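Local coordinates for protein malate oxidoreductase (Thermotoga maritima, PDB 1VL6) that probably catalyses the NAD-dependent oxidative decarboxylation of malate to pyruvate and carbon dioxide, as malic enzymes do, at residues Lys194-Gly199 / Asp265-Val270; Asn218-Asp223 / Ile247-Arg252; Asn326-Pro331 / Pro369-Met374; Glu354-Ser359 / Met374-Asn379. One frame throughout, in Å; residues are numbered along the deposited sequence.

Contact 1. Residues Lys194-Gly199 / Asp265-Val270; sequences KVVVNG and DFFIGV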
loop_
_atom_site.group_PDB
_atom_site.type_symbol
_atom_site.label_atom_id
_atom_site.label_comp_id
_atom_site.label_asym_id
_atom_site.label_seq_id
_atom_site.Cartn_x
_atom_site.Cartn_y
_atom_site.Cartn_z
ATOM N N LYS A 194 12.387 -1.476 -49.526
ATOM C CA LYS A 194 11.711 -0.196 -49.608
ATOM C C LYS A 194 10.655 -0.147 -48.510
ATOM O O LYS A 194 9.748 -1.001 -48.491
ATOM C CB LYS A 194 11.040 -0.068 -50.955
ATOM C CG LYS A 194 10.221 1.196 -51.204
ATOM C CD LYS A 194 9.433 1.152 -52.547
ATOM C CE LYS A 194 9.194 2.565 -53.121
ATOM N NZ LYS A 194 8.019 2.643 -54.050
ATOM N N VAL A 195 10.772 0.837 -47.619
ATOM C CA VAL A 195 9.892 0.970 -46.507
ATOM C C VAL A 195 9.159 2.285 -46.570
ATOM O O VAL A 195 9.794 3.332 -46.583
ATOM C CB VAL A 195 10.671 0.989 -45.219
ATOM C CG1 VAL A 195 9.682 1.049 -44.006
ATOM C CG2 VAL A 195 11.598 -0.221 -45.133
ATOM N N VAL A 196 7.822 2.239 -46.602
ATOM C CA VAL A 196 7.022 3.438 -46.675
ATOM C C VAL A 196 6.567 3.780 -45.275
ATOM O O VAL A 196 5.902 2.970 -44.659
ATOM C CB VAL A 196 5.796 3.252 -47.556
ATOM C CG1 VAL A 196 4.883 4.457 -47.423
ATOM C CG2 VAL A 196 6.189 3.129 -48.986
ATOM N N VAL A 197 6.895 4.976 -44.784
ATOM C CA VAL A 197 6.367 5.457 -43.531
ATOM C C VAL A 197 5.348 6.559 -43.788
ATOM O O VAL A 197 5.693 7.588 -44.358
ATOM C CB VAL A 197 7.464 6.018 -42.664
ATOM C CG1 VAL A 197 6.883 6.511 -41.292
ATOM C CG2 VAL A 197 8.536 4.993 -42.454
ATOM N N ASN A 198 4.110 6.370 -43.335
ATOM C CA ASN A 198 3.069 7.360 -43.552
ATOM C C ASN A 198 2.626 8.005 -42.257
ATOM O O ASN A 198 2.187 7.315 -41.336
ATOM C CB ASN A 198 1.853 6.722 -44.189
ATOM C CG ASN A 198 0.790 7.756 -44.608
ATOM O OD1 ASN A 198 0.968 8.436 -45.593
ATOM N ND2 ASN A 198 -0.321 7.857 -43.853
ATOM N N GLY A 199 2.678 9.339 -42.220
ATOM C CA GLY A 199 2.284 10.148 -41.053
ATOM C C GLY A 199 3.525 10.552 -40.291
ATOM O O GLY A 199 3.985 9.829 -39.406
ATOM N N ASP A 265 8.176 -2.985 -49.710
ATOM C CA ASP A 265 8.223 -4.177 -48.885
ATOM C C ASP A 265 7.534 -3.998 -47.542
ATOM O O ASP A 265 7.012 -4.958 -46.976
ATOM C CB ASP A 265 9.672 -4.539 -48.639
ATOM C CG ASP A 265 10.391 -4.848 -49.915
ATOM O OD1 ASP A 265 10.246 -6.007 -50.361
ATOM O OD2 ASP A 265 11.079 -4.002 -50.544
ATOM N N PHE A 266 7.561 -2.776 -47.013
ATOM C CA PHE A 266 6.894 -2.492 -45.747
ATOM C C PHE A 266 6.110 -1.212 -45.864
ATOM O O PHE A 266 6.505 -0.280 -46.602
ATOM C CB PHE A 266 7.903 -2.326 -44.633
ATOM C CG PHE A 266 8.685 -3.577 -44.323
ATOM C CD1 PHE A 266 9.667 -4.024 -45.186
ATOM C CD2 PHE A 266 8.483 -4.254 -43.140
ATOM C CE1 PHE A 266 10.412 -5.129 -44.894
ATOM C CE2 PHE A 266 9.222 -5.364 -42.851
ATOM C CZ PHE A 266 10.177 -5.817 -43.722
ATOM N N PHE A 267 4.974 -1.181 -45.173
ATOM C CA PHE A 267 4.259 0.045 -44.947
ATOM C C PHE A 267 4.232 0.185 -43.460
ATOM O O PHE A 267 3.830 -0.764 -42.755
ATOM C CB PHE A 267 2.826 -0.009 -45.493
ATOM C CG PHE A 267 1.903 1.079 -44.946
ATOM C CD1 PHE A 267 1.832 2.324 -45.553
ATOM C CD2 PHE A 267 1.157 0.864 -43.823
ATOM C CE1 PHE A 267 1.023 3.301 -45.057
ATOM C CE2 PHE A 267 0.357 1.863 -43.312
ATOM C CZ PHE A 267 0.285 3.075 -43.932
ATOM N N ILE A 268 4.649 1.360 -42.978
ATOM C CA ILE A 268 4.467 1.709 -41.591
ATOM C C ILE A 268 3.660 2.979 -41.479
ATOM O O ILE A 268 4.105 4.077 -41.851
ATOM C CB ILE A 268 5.783 1.895 -40.941
ATOM C CG1 ILE A 268 6.676 0.679 -41.268
ATOM C CG2 ILE A 268 5.580 2.002 -39.483
ATOM C CD1 ILE A 268 7.906 0.563 -40.404
ATOM N N GLY A 269 2.457 2.819 -40.952
ATOM C CA GLY A 269 1.534 3.906 -40.832
ATOM C C GLY A 269 1.266 4.257 -39.404
ATOM O O GLY A 269 0.932 3.401 -38.568
ATOM N N VAL A 270 1.373 5.548 -39.135
ATOM C CA VAL A 270 1.220 6.072 -37.800
ATOM C C VAL A 270 0.437 7.356 -38.073
ATOM O O VAL A 270 0.919 8.440 -37.836
ATOM C CB VAL A 270 2.702 6.057 -37.253
ATOM C CG1 VAL A 270 3.515 7.274 -37.565
ATOM C CG2 VAL A 270 2.814 5.622 -35.868
#

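Contact 2. Residues Asn218-Asp223 / Ile247-Arg252; sequences NVVAVD and ITNPER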
loop_
_atom_site.group_PDB
_atom_site.type_symbol
_atom_site.label_atom_id
_atom_site.label_comp_id
_atom_site.label_asym_id
_atom_site.label_seq_id
_atom_site.Cartn_x
_atom_site.Cartn_y
_atom_site.Cartn_z
ATOM N N ASN A 218 16.295 2.662 -48.491
ATOM C CA ASN A 218 15.159 3.219 -49.175
ATOM C C ASN A 218 13.933 3.445 -48.273
ATOM O O ASN A 218 12.968 2.705 -48.301
ATOM C CB ASN A 218 14.810 2.346 -50.363
ATOM C CG ASN A 218 13.892 3.053 -51.305
ATOM O OD1 ASN A 218 13.518 4.212 -51.058
ATOM N ND2 ASN A 218 13.522 2.384 -52.388
ATOM N N VAL A 219 13.983 4.498 -47.486
ATOM C CA VAL A 219 12.830 4.899 -46.688
ATOM C C VAL A 219 12.091 5.978 -47.450
ATOM O O VAL A 219 12.694 6.934 -47.915
ATOM C CB VAL A 219 13.226 5.479 -45.344
ATOM C CG1 VAL A 219 11.993 5.879 -44.550
ATOM C CG2 VAL A 219 14.075 4.483 -44.541
ATOM N N VAL A 220 10.784 5.804 -47.582
ATOM C CA VAL A 220 9.953 6.768 -48.275
ATOM C C VAL A 220 8.925 7.304 -47.292
ATOM O O VAL A 220 8.087 6.546 -46.812
ATOM C CB VAL A 220 9.274 6.121 -49.482
ATOM C CG1 VAL A 220 8.412 7.127 -50.221
ATOM C CG2 VAL A 220 10.331 5.553 -50.430
ATOM N N ALA A 221 9.032 8.589 -46.996
ATOM C CA ALA A 221 8.173 9.278 -46.052
ATOM C C ALA A 221 6.966 9.892 -46.768
ATOM O O ALA A 221 7.091 10.474 -47.863
ATOM C CB ALA A 221 8.946 10.380 -45.393
ATOM N N VAL A 222 5.799 9.791 -46.139
ATOM C CA VAL A 222 4.564 10.290 -46.748
ATOM C C VAL A 222 3.717 10.944 -45.668
ATOM O O VAL A 222 3.652 10.448 -44.548
ATOM C CB VAL A 222 3.783 9.138 -47.411
ATOM C CG1 VAL A 222 2.810 9.652 -48.427
ATOM C CG2 VAL A 222 4.740 8.153 -48.061
ATOM N N ASP A 223 3.090 12.056 -46.007
ATOM C CA ASP A 223 2.175 12.730 -45.112
ATOM C C ASP A 223 1.005 13.252 -45.987
ATOM O O ASP A 223 0.804 12.783 -47.106
ATOM C CB ASP A 223 2.925 13.829 -44.363
ATOM C CG ASP A 223 2.297 14.161 -43.025
ATOM O OD1 ASP A 223 1.239 14.872 -43.036
ATOM O OD2 ASP A 223 2.802 13.772 -41.923
ATOM N N ILE A 247 16.824 13.280 -46.030
ATOM C CA ILE A 247 17.527 12.051 -45.733
ATOM C C ILE A 247 16.751 10.855 -46.207
ATOM O O ILE A 247 17.072 9.745 -45.811
ATOM C CB ILE A 247 17.822 11.908 -44.215
ATOM C CG1 ILE A 247 16.523 12.086 -43.389
ATOM C CG2 ILE A 247 18.935 12.866 -43.823
ATOM C CD1 ILE A 247 16.678 11.848 -41.912
ATOM N N THR A 248 15.769 11.058 -47.083
ATOM C CA THR A 248 14.892 9.940 -47.526
ATOM C C THR A 248 14.736 9.913 -49.018
ATOM O O THR A 248 15.286 10.721 -49.712
ATOM C CB THR A 248 13.494 9.997 -46.907
ATOM O OG1 THR A 248 12.996 11.324 -46.994
ATOM C CG2 THR A 248 13.549 9.655 -45.433
ATOM N N ASN A 249 14.002 8.933 -49.493
ATOM C CA ASN A 249 13.589 8.845 -50.876
ATOM C C ASN A 249 14.719 8.934 -51.888
ATOM O O ASN A 249 14.760 9.851 -52.721
ATOM C CB ASN A 249 12.535 9.890 -51.117
ATOM C CG ASN A 249 11.841 9.697 -52.405
ATOM O OD1 ASN A 249 11.865 8.600 -53.000
ATOM N ND2 ASN A 249 11.193 10.747 -52.862
ATOM N N PRO A 250 15.636 7.979 -51.827
ATOM C CA PRO A 250 16.801 7.950 -52.728
ATOM C C PRO A 250 16.471 7.899 -54.213
ATOM O O PRO A 250 17.170 8.565 -55.003
ATOM C CB PRO A 250 17.553 6.684 -52.318
ATOM C CG PRO A 250 16.610 5.912 -51.426
ATOM C CD PRO A 250 15.668 6.883 -50.855
ATOM N N GLU A 251 15.436 7.131 -54.565
ATOM C CA GLU A 251 14.918 7.064 -55.936
ATOM C C GLU A 251 14.235 8.353 -56.369
ATOM O O GLU A 251 13.884 8.491 -57.543
ATOM C CB GLU A 251 13.900 5.924 -56.126
ATOM C CG GLU A 251 14.470 4.517 -56.079
ATOM C CD GLU A 251 13.410 3.443 -55.831
ATOM O OE1 GLU A 251 12.374 3.727 -55.177
ATOM O OE2 GLU A 251 13.624 2.277 -56.245
ATOM N N ARG A 252 14.062 9.305 -55.447
ATOM C CA ARG A 252 13.476 10.618 -55.783
ATOM C C ARG A 252 12.069 10.469 -56.369
ATOM O O ARG A 252 11.695 11.136 -57.292
ATOM C CB ARG A 252 14.419 11.398 -56.689
ATOM C CG ARG A 252 15.855 11.223 -56.274
ATOM C CD ARG A 252 16.820 12.135 -56.988
ATOM N NE ARG A 252 17.088 13.292 -56.150
ATOM C CZ ARG A 252 17.150 14.542 -56.576
ATOM N NH1 ARG A 252 16.971 14.842 -57.859
ATOM N NH2 ARG A 252 17.387 15.513 -55.701
HETATM O O HOH W 1 13.148 6.068 -52.826
HETATM O O HOH W 2 10.573 10.564 -48.505
#

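Contact 3. Residues Asn326-Pro331 / Pro369-Met374; sequences NLLAFP and PEAFDM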
loop_
_atom_site.group_PDB
_atom_site.type_symbol
_atom_site.label_atom_id
_atom_site.label_comp_id
_atom_site.label_asym_id
_atom_site.label_seq_id
_atom_site.Cartn_x
_atom_site.Cartn_y
_atom_site.Cartn_z
ATOM N N ASN A 326 3.823 0.933 -27.094
ATOM C CA ASN A 326 4.793 1.661 -26.286
ATOM C C ASN A 326 5.086 1.017 -24.962
ATOM O O ASN A 326 6.190 1.149 -24.461
ATOM C CB ASN A 326 4.210 3.066 -26.031
ATOM C CG ASN A 326 4.367 3.959 -27.232
ATOM O OD1 ASN A 326 4.666 3.480 -28.324
ATOM N ND2 ASN A 326 4.252 5.249 -27.034
ATOM N N LEU A 327 4.098 0.300 -24.431
ATOM C CA LEU A 327 4.205 -0.328 -23.135
ATOM C C LEU A 327 5.324 -1.331 -23.049
ATOM O O LEU A 327 5.844 -1.590 -21.966
ATOM C CB LEU A 327 2.887 -0.985 -22.729
ATOM C CG LEU A 327 2.857 -1.640 -21.351
ATOM C CD1 LEU A 327 3.209 -0.691 -20.243
ATOM C CD2 LEU A 327 1.461 -2.250 -21.131
ATOM N N LEU A 328 5.701 -1.924 -24.158
ATOM C CA LEU A 328 6.830 -2.842 -24.122
ATOM C C LEU A 328 8.129 -2.128 -23.853
ATOM O O LEU A 328 9.110 -2.774 -23.440
ATOM C CB LEU A 328 6.968 -3.575 -25.446
ATOM C CG LEU A 328 5.842 -4.522 -25.814
ATOM C CD1 LEU A 328 5.896 -4.863 -27.285
ATOM C CD2 LEU A 328 5.966 -5.756 -24.993
ATOM N N ALA A 329 8.159 -0.809 -24.081
ATOM C CA ALA A 329 9.435 -0.054 -24.062
ATOM C C ALA A 329 9.622 0.823 -22.844
ATOM O O ALA A 329 10.673 0.773 -22.199
ATOM C CB ALA A 329 9.548 0.792 -25.298
ATOM N N PHE A 330 8.629 1.653 -22.529
ATOM C CA PHE A 330 8.854 2.694 -21.509
ATOM C C PHE A 330 9.183 2.193 -20.087
ATOM O O PHE A 330 9.983 2.788 -19.414
ATOM C CB PHE A 330 7.756 3.759 -21.516
ATOM C CG PHE A 330 6.426 3.328 -20.974
ATOM C CD1 PHE A 330 6.229 3.146 -19.598
ATOM C CD2 PHE A 330 5.333 3.201 -21.827
ATOM C CE1 PHE A 330 4.978 2.787 -19.101
ATOM C CE2 PHE A 330 4.085 2.824 -21.344
ATOM C CZ PHE A 330 3.901 2.614 -19.990
ATOM N N PRO A 331 8.606 1.105 -19.605
ATOM C CA PRO A 331 8.923 0.729 -18.252
ATOM C C PRO A 331 10.411 0.427 -18.090
ATOM O O PRO A 331 11.067 0.944 -17.164
ATOM C CB PRO A 331 8.026 -0.477 -17.997
ATOM C CG PRO A 331 6.919 -0.295 -18.994
ATOM C CD PRO A 331 7.598 0.216 -20.196
ATOM N N PRO A 369 6.819 -9.779 -28.540
ATOM C CA PRO A 369 6.111 -10.261 -27.344
ATOM C C PRO A 369 4.925 -9.378 -27.023
ATOM O O PRO A 369 4.799 -8.290 -27.606
ATOM C CB PRO A 369 7.151 -10.134 -26.218
ATOM C CG PRO A 369 8.245 -9.306 -26.721
ATOM C CD PRO A 369 8.129 -9.166 -28.213
ATOM N N GLU A 370 4.068 -9.844 -26.118
ATOM C CA GLU A 370 3.026 -8.998 -25.541
ATOM C C GLU A 370 3.575 -8.388 -24.258
ATOM O O GLU A 370 4.517 -8.939 -23.658
ATOM C CB GLU A 370 1.793 -9.774 -25.157
ATOM C CG GLU A 370 1.100 -10.468 -26.295
ATOM C CD GLU A 370 0.568 -11.801 -25.869
ATOM O OE1 GLU A 370 -0.136 -11.839 -24.819
ATOM O OE2 GLU A 370 0.883 -12.793 -26.572
ATOM N N ALA A 371 2.926 -7.318 -23.806
ATOM C CA ALA A 371 3.362 -6.503 -22.687
ATOM C C ALA A 371 3.277 -7.187 -21.382
ATOM O O ALA A 371 4.011 -6.834 -20.464
ATOM C CB ALA A 371 2.549 -5.307 -22.578
ATOM N N PHE A 372 2.349 -8.122 -21.257
ATOM C CA PHE A 372 2.210 -8.880 -20.006
ATOM C C PHE A 372 3.280 -9.928 -19.824
ATOM O O PHE A 372 3.371 -10.572 -18.772
ATOM C CB PHE A 372 0.833 -9.533 -19.919
ATOM C CG PHE A 372 -0.249 -8.540 -19.709
ATOM C CD1 PHE A 372 -0.491 -8.029 -18.453
ATOM C CD2 PHE A 372 -0.957 -8.041 -20.775
ATOM C CE1 PHE A 372 -1.463 -7.092 -18.257
ATOM C CE2 PHE A 372 -1.933 -7.082 -20.587
ATOM C CZ PHE A 372 -2.180 -6.609 -19.331
ATOM N N ASP A 373 4.135 -10.074 -20.827
ATOM C CA ASP A 373 5.301 -10.929 -20.654
ATOM C C ASP A 373 6.436 -10.207 -19.927
ATOM O O ASP A 373 7.228 -9.469 -20.516
ATOM C CB ASP A 373 5.800 -11.434 -21.988
ATOM C CG ASP A 373 6.744 -12.551 -21.817
ATOM O OD1 ASP A 373 7.426 -12.666 -20.726
ATOM O OD2 ASP A 373 6.830 -13.394 -22.722
HETATM N N MSE A 374 6.508 -10.445 -18.637
HETATM C CA MSE A 374 7.371 -9.697 -17.746
HETATM C C MSE A 374 8.823 -9.849 -18.077
HETATM O O MSE A 374 9.602 -8.991 -17.722
HETATM C CB MSE A 374 7.077 -10.169 -16.319
HETATM C CG MSE A 374 5.562 -9.972 -15.903
HETATM SE SE MSE A 374 4.841 -8.149 -16.417
HETATM C CE MSE A 374 6.029 -7.090 -15.170
#

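Contact 4. Residues Glu354-Ser359 / Met374-Asn379; sequences EAIARS and MKVHLN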
loop_
_atom_site.group_PDB
_atom_site.type_symbol
_atom_site.label_atom_id
_atom_site.label_comp_id
_atom_site.label_asym_id
_atom_site.label_seq_id
_atom_site.Cartn_x
_atom_site.Cartn_y
_atom_site.Cartn_z
ATOM N N GLU A 354 16.865 -4.012 -29.581
ATOM C CA GLU A 354 17.369 -5.382 -29.666
ATOM C C GLU A 354 16.803 -6.318 -28.588
ATOM O O GLU A 354 16.544 -7.501 -28.837
ATOM C CB GLU A 354 18.901 -5.401 -29.581
ATOM C CG GLU A 354 19.570 -4.702 -30.762
ATOM C CD GLU A 354 19.526 -5.518 -32.035
ATOM O OE1 GLU A 354 19.217 -6.716 -31.947
ATOM O OE2 GLU A 354 19.859 -4.975 -33.108
ATOM N N ALA A 355 16.635 -5.784 -27.398
ATOM C CA ALA A 355 16.165 -6.564 -26.304
ATOM C C ALA A 355 14.715 -6.973 -26.550
ATOM O O ALA A 355 14.336 -8.147 -26.327
ATOM C CB ALA A 355 16.319 -5.747 -25.050
ATOM N N ILE A 356 13.902 -6.044 -27.053
ATOM C CA ILE A 356 12.489 -6.411 -27.368
ATOM C C ILE A 356 12.450 -7.478 -28.491
ATOM O O ILE A 356 11.777 -8.486 -28.387
ATOM C CB ILE A 356 11.691 -5.181 -27.731
ATOM C CG1 ILE A 356 11.492 -4.323 -26.478
ATOM C CG2 ILE A 356 10.375 -5.554 -28.332
ATOM C CD1 ILE A 356 11.098 -2.933 -26.821
ATOM N N ALA A 357 13.257 -7.285 -29.529
ATOM C CA ALA A 357 13.227 -8.213 -30.651
ATOM C C ALA A 357 13.634 -9.604 -30.220
ATOM O O ALA A 357 13.092 -10.576 -30.700
ATOM C CB ALA A 357 14.108 -7.750 -31.796
ATOM N N ARG A 358 14.611 -9.714 -29.336
ATOM C CA ARG A 358 15.125 -11.035 -29.016
ATOM C C ARG A 358 14.219 -11.621 -27.933
ATOM O O ARG A 358 14.391 -12.757 -27.516
ATOM C CB ARG A 358 16.609 -11.017 -28.604
ATOM C CG ARG A 358 16.839 -10.579 -27.183
ATOM C CD ARG A 358 18.303 -10.451 -26.746
ATOM N NE ARG A 358 18.341 -9.823 -25.411
ATOM C CZ ARG A 358 18.080 -10.480 -24.271
ATOM N NH1 ARG A 358 17.774 -11.777 -24.303
ATOM N NH2 ARG A 358 18.121 -9.840 -23.095
ATOM N N SER A 359 13.242 -10.860 -27.459
ATOM C CA SER A 359 12.462 -11.376 -26.351
ATOM C C SER A 359 11.379 -12.349 -26.833
ATOM O O SER A 359 10.505 -12.707 -26.077
ATOM C CB SER A 359 11.932 -10.216 -25.486
ATOM O OG SER A 359 12.995 -9.686 -24.664
HETATM N N MSE A 374 6.508 -10.445 -18.637
HETATM C CA MSE A 374 7.371 -9.697 -17.746
HETATM C C MSE A 374 8.823 -9.849 -18.077
HETATM O O MSE A 374 9.602 -8.991 -17.722
HETATM C CB MSE A 374 7.077 -10.169 -16.319
HETATM C CG MSE A 374 5.562 -9.972 -15.903
HETATM SE SE MSE A 374 4.841 -8.149 -16.417
HETATM C CE MSE A 374 6.029 -7.090 -15.170
ATOM N N LYS A 375 9.190 -10.922 -18.772
ATOM C CA LYS A 375 10.571 -11.073 -19.237
ATOM C C LYS A 375 10.982 -9.897 -20.119
ATOM O O LYS A 375 12.120 -9.434 -20.034
ATOM C CB LYS A 375 10.878 -12.478 -19.827
ATOM C CG LYS A 375 11.266 -13.511 -18.609
ATOM C CD LYS A 375 11.772 -15.032 -18.900
ATOM N N VAL A 376 10.058 -9.348 -20.909
ATOM C CA VAL A 376 10.448 -8.247 -21.799
ATOM C C VAL A 376 10.972 -7.064 -20.976
ATOM O O VAL A 376 12.010 -6.481 -21.290
ATOM C CB VAL A 376 9.318 -7.587 -22.621
ATOM C CG1 VAL A 376 9.886 -7.115 -23.932
ATOM C CG2 VAL A 376 8.182 -8.442 -22.858
ATOM N N HIS A 377 10.210 -6.702 -19.938
ATOM C CA HIS A 377 10.526 -5.526 -19.147
ATOM C C HIS A 377 11.828 -5.699 -18.401
ATOM O O HIS A 377 12.599 -4.777 -18.285
ATOM C CB HIS A 377 9.386 -5.230 -18.193
ATOM C CG HIS A 377 8.103 -5.043 -18.902
ATOM N ND1 HIS A 377 7.916 -4.031 -19.812
ATOM C CD2 HIS A 377 6.962 -5.765 -18.889
ATOM C CE1 HIS A 377 6.702 -4.127 -20.316
ATOM N NE2 HIS A 377 6.101 -5.169 -19.774
ATOM N N LEU A 378 12.084 -6.886 -17.917
ATOM C CA LEU A 378 13.398 -7.180 -17.377
ATOM C C LEU A 378 14.523 -7.052 -18.412
ATOM O O LEU A 378 15.583 -6.466 -18.122
ATOM C CB LEU A 378 13.452 -8.589 -16.838
ATOM C CG LEU A 378 12.558 -8.859 -15.651
ATOM C CD1 LEU A 378 12.683 -10.328 -15.243
ATOM C CD2 LEU A 378 12.917 -7.956 -14.481
ATOM N N ASN A 379 14.304 -7.586 -19.598
ATOM C CA ASN A 379 15.336 -7.530 -20.615
ATOM C C ASN A 379 15.615 -6.122 -21.100
ATOM O O ASN A 379 16.748 -5.757 -21.269
ATOM C CB ASN A 379 15.009 -8.408 -21.802
ATOM C CG ASN A 379 15.012 -9.891 -21.460
ATOM O OD1 ASN A 379 15.576 -10.351 -20.453
ATOM N ND2 ASN A 379 14.338 -10.644 -22.288
#

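Contact 1. Residues Lys194-Gly199 / Asp265-Val270
Strands 194-198 and 266-269 run parallel, 4.6 Å apart at their axes and 15° askew. They are neighbours in the Rossmann-type sheet of the NAD-binding domain. The backbone ladder passes through Val196 N to Phe266 O, Ile268 N to Val196 O, Asn198 N to Ile268 O, and Val270 N to Asn198 O. At the start of the ladder Lys194 O takes two donors, Asp265 N and Phe266 N, both in its carbonyl plane. Asp265 closes this end from the other direction. Its CG lies beside its own backbone N (chi1 -62°), which brings OD2 back to Lys194 N at 3.0 Å in a nearly straight bond on the anti side of the carboxylate. OD1 is held by Lys188 and Ser285. Replacing Asp265 by an alanine removes the carboxylate, and Lys194 N would probably lose this acceptor and Lys188 its charge partner. One face of the pair carries Val195, Phe266, Val197 and Ile268, which pack against helices 166-186 and 202-214. There Val195 CG1 sits 3.9 Å from Phe266 CB and 4.0 Å from Ile268 CD1. Gly199, the first glycine of a probable GxGxxG dinucleotide-binding turn, follows the strand. On the other face Phe267 has CG anti to its N (chi1 163°). The ring therefore leans toward the neighbouring strand, and its CE1 lies 3.6 Å from Asn198 CB.

Contact 2. Residues Asn218-Asp223 / Ile247-Arg252
Asn218, in strand 218-223, meets the loop 247-252 with its side chain. Its CG stands anti to the backbone N (chi1 -165°), and this carries the amide over to Pro250 and Glu251. CB lies 4.1 Å from Pro250 CG. The amide carbon CG comes slightly nearer to the same ring atom. OD1 rests 3.4 Å from Pro250 CD, and a water lies 2.6 Å from OD1. That water is close to Asn249 OD1 as well and takes the N-H of Glu251, so it ties the amide to the turn. ND2 makes a weak bond to Glu251 OE1 at 3.3 Å. The amide and carboxylate planes stand 81° apart there, almost perpendicular.

Deeper in, the backbone makes the firmer link. Asn249 N donates to Val219 O at 2.9 Å, nearly in line with the carbonyl bond. Thr248 CB lies close to the same oxygen, and its CG2 reaches Val219 CG1 at 4.2 Å. Thr248 OG1 is also bonded to Ile244 O of helix 239-246. A second water bridges Thr248 OG1 and Ala221 N. Asn249 to Arg252 form a type I turn, and Asn249 ND2 binds Leu253 O just beyond it.

Strand 218-223 is the next parallel strand beside 194-198, reached through helix 202-214. The loop follows helix 239-246 and lies along the first part of the strand, on the edge turned from 194-198. This is the second strand of a Rossmann-type beta-alpha-beta unit, consistent with an NAD-binding domain.

Contact 3. Residues Asn326-Pro331 / Pro369-Met374
The short 3-10 turn 326-328 and the loop 369-374 come nearest at Leu328 and Ala371, whose CA atoms lie 5.2 Å apart. They join two helix N-terminal ends in the malic enzyme fold: the turn leads into helix 330-340, and the loop into helix 374-386. The contact is made by Leu327 and Leu328, which both reach Ala371.

Leu327 has CG anti to its backbone N (chi1 -178°). This points the branch at Ala371, and CD2 touches Ala371 CB at 3.6 Å. The same leucine also packs on Phe106 of helix 89-107 and on Leu40 of a second subunit, so the contact lies near a subunit interface.

Leu328 turns its CG beside the backbone N instead (chi1 -66°), and its two methyls part. CD2 lies against the backbone of the loop, 3.6 Å from Ala371 CA. CD1 comes 3.6 Å from Pro369 O. The branch is therefore wedged against the loop's main chain more than against its side chains. Leu328 also packs on Val174 of helix 166-186, Ile368 and Val376.

Both backbones are locked locally. Asn326 O accepts from Ala329 N and Phe330 N. On the loop side, Glu370 to Asp373 form a type I turn, closed by Asp373 N to Glu370 O. The carboxylate of Glu370 itself pairs with Arg366. Asp373 then N-caps helix 374-386, its OD1 taking the backbone N of Lys375.

Contact 4. Residues Glu354-Ser359 / Met374-Asn379
Asn379 and Ser359 meet because both put their polar branch beside their own backbone N: Asn379 CG at chi1 -67° and Ser359 OG at chi1 -76°. They join the end of helix 346-358 to the first turns of helix 374-386, a roughly antiparallel pair; the short segments here have axes 9.1 Å apart at closest, with 153° between their directions. Asn379 ND2 donates to Ser359 OG at 2.9 Å. The bond is almost straight, and the hydroxyl lies in the amide plane. Ser359 OG in turn donates to Ala355 O at 2.6 Å, four residues back, in helix 346-358. The hydroxyl thus accepts from the facing helix and donates within its own segment, which fixes its rotation. With an alanine in place of Ser359, Asn379 ND2 would probably lose this acceptor and its amide be freer to turn.

Apolar contacts flank the polar link. Ile356 CG1 lies 4.1 Å from Val376 CG1, and Val376 CG1 also meets Ser359 CB. Ala355 CB lies 3.8 Å from Asn379 O. Val376 packs on Leu328 and Pro369 too, while Ile356 reaches helix 166-186. Asn379 also packs on Lys375 of a third subunit. On the exposed side the extended chain of Arg358 passes obliquely over Asn379. Its guanidinium is tilted 38° to the amide plane, with NH2 3.5 Å from Asn379 CG.

In the fold
All four contacts belong to the NAD-binding part of the malic enzyme chain. Contacts 1 and 2 share one sheet: strands 194-198 and 218-223 are neighbours, and contact 2 is nested in the loop that contact 1 closes. Their centres are 10 Å apart. Contacts 3 and 4 come later in the chain and form a second cluster, with centres 8 Å apart. Their segments alternate, they share Met374, and His377 NE2 probably bonds to Ala371 O. The clusters do not touch; contacts 1 and 3 come within about 8 Å at nearest atoms. Helix 166-186 packs on contacts 1, 3 and 4, linking the Rossmann-type sheet to the C-terminal helices, of which 374-386 packs on a third subunit.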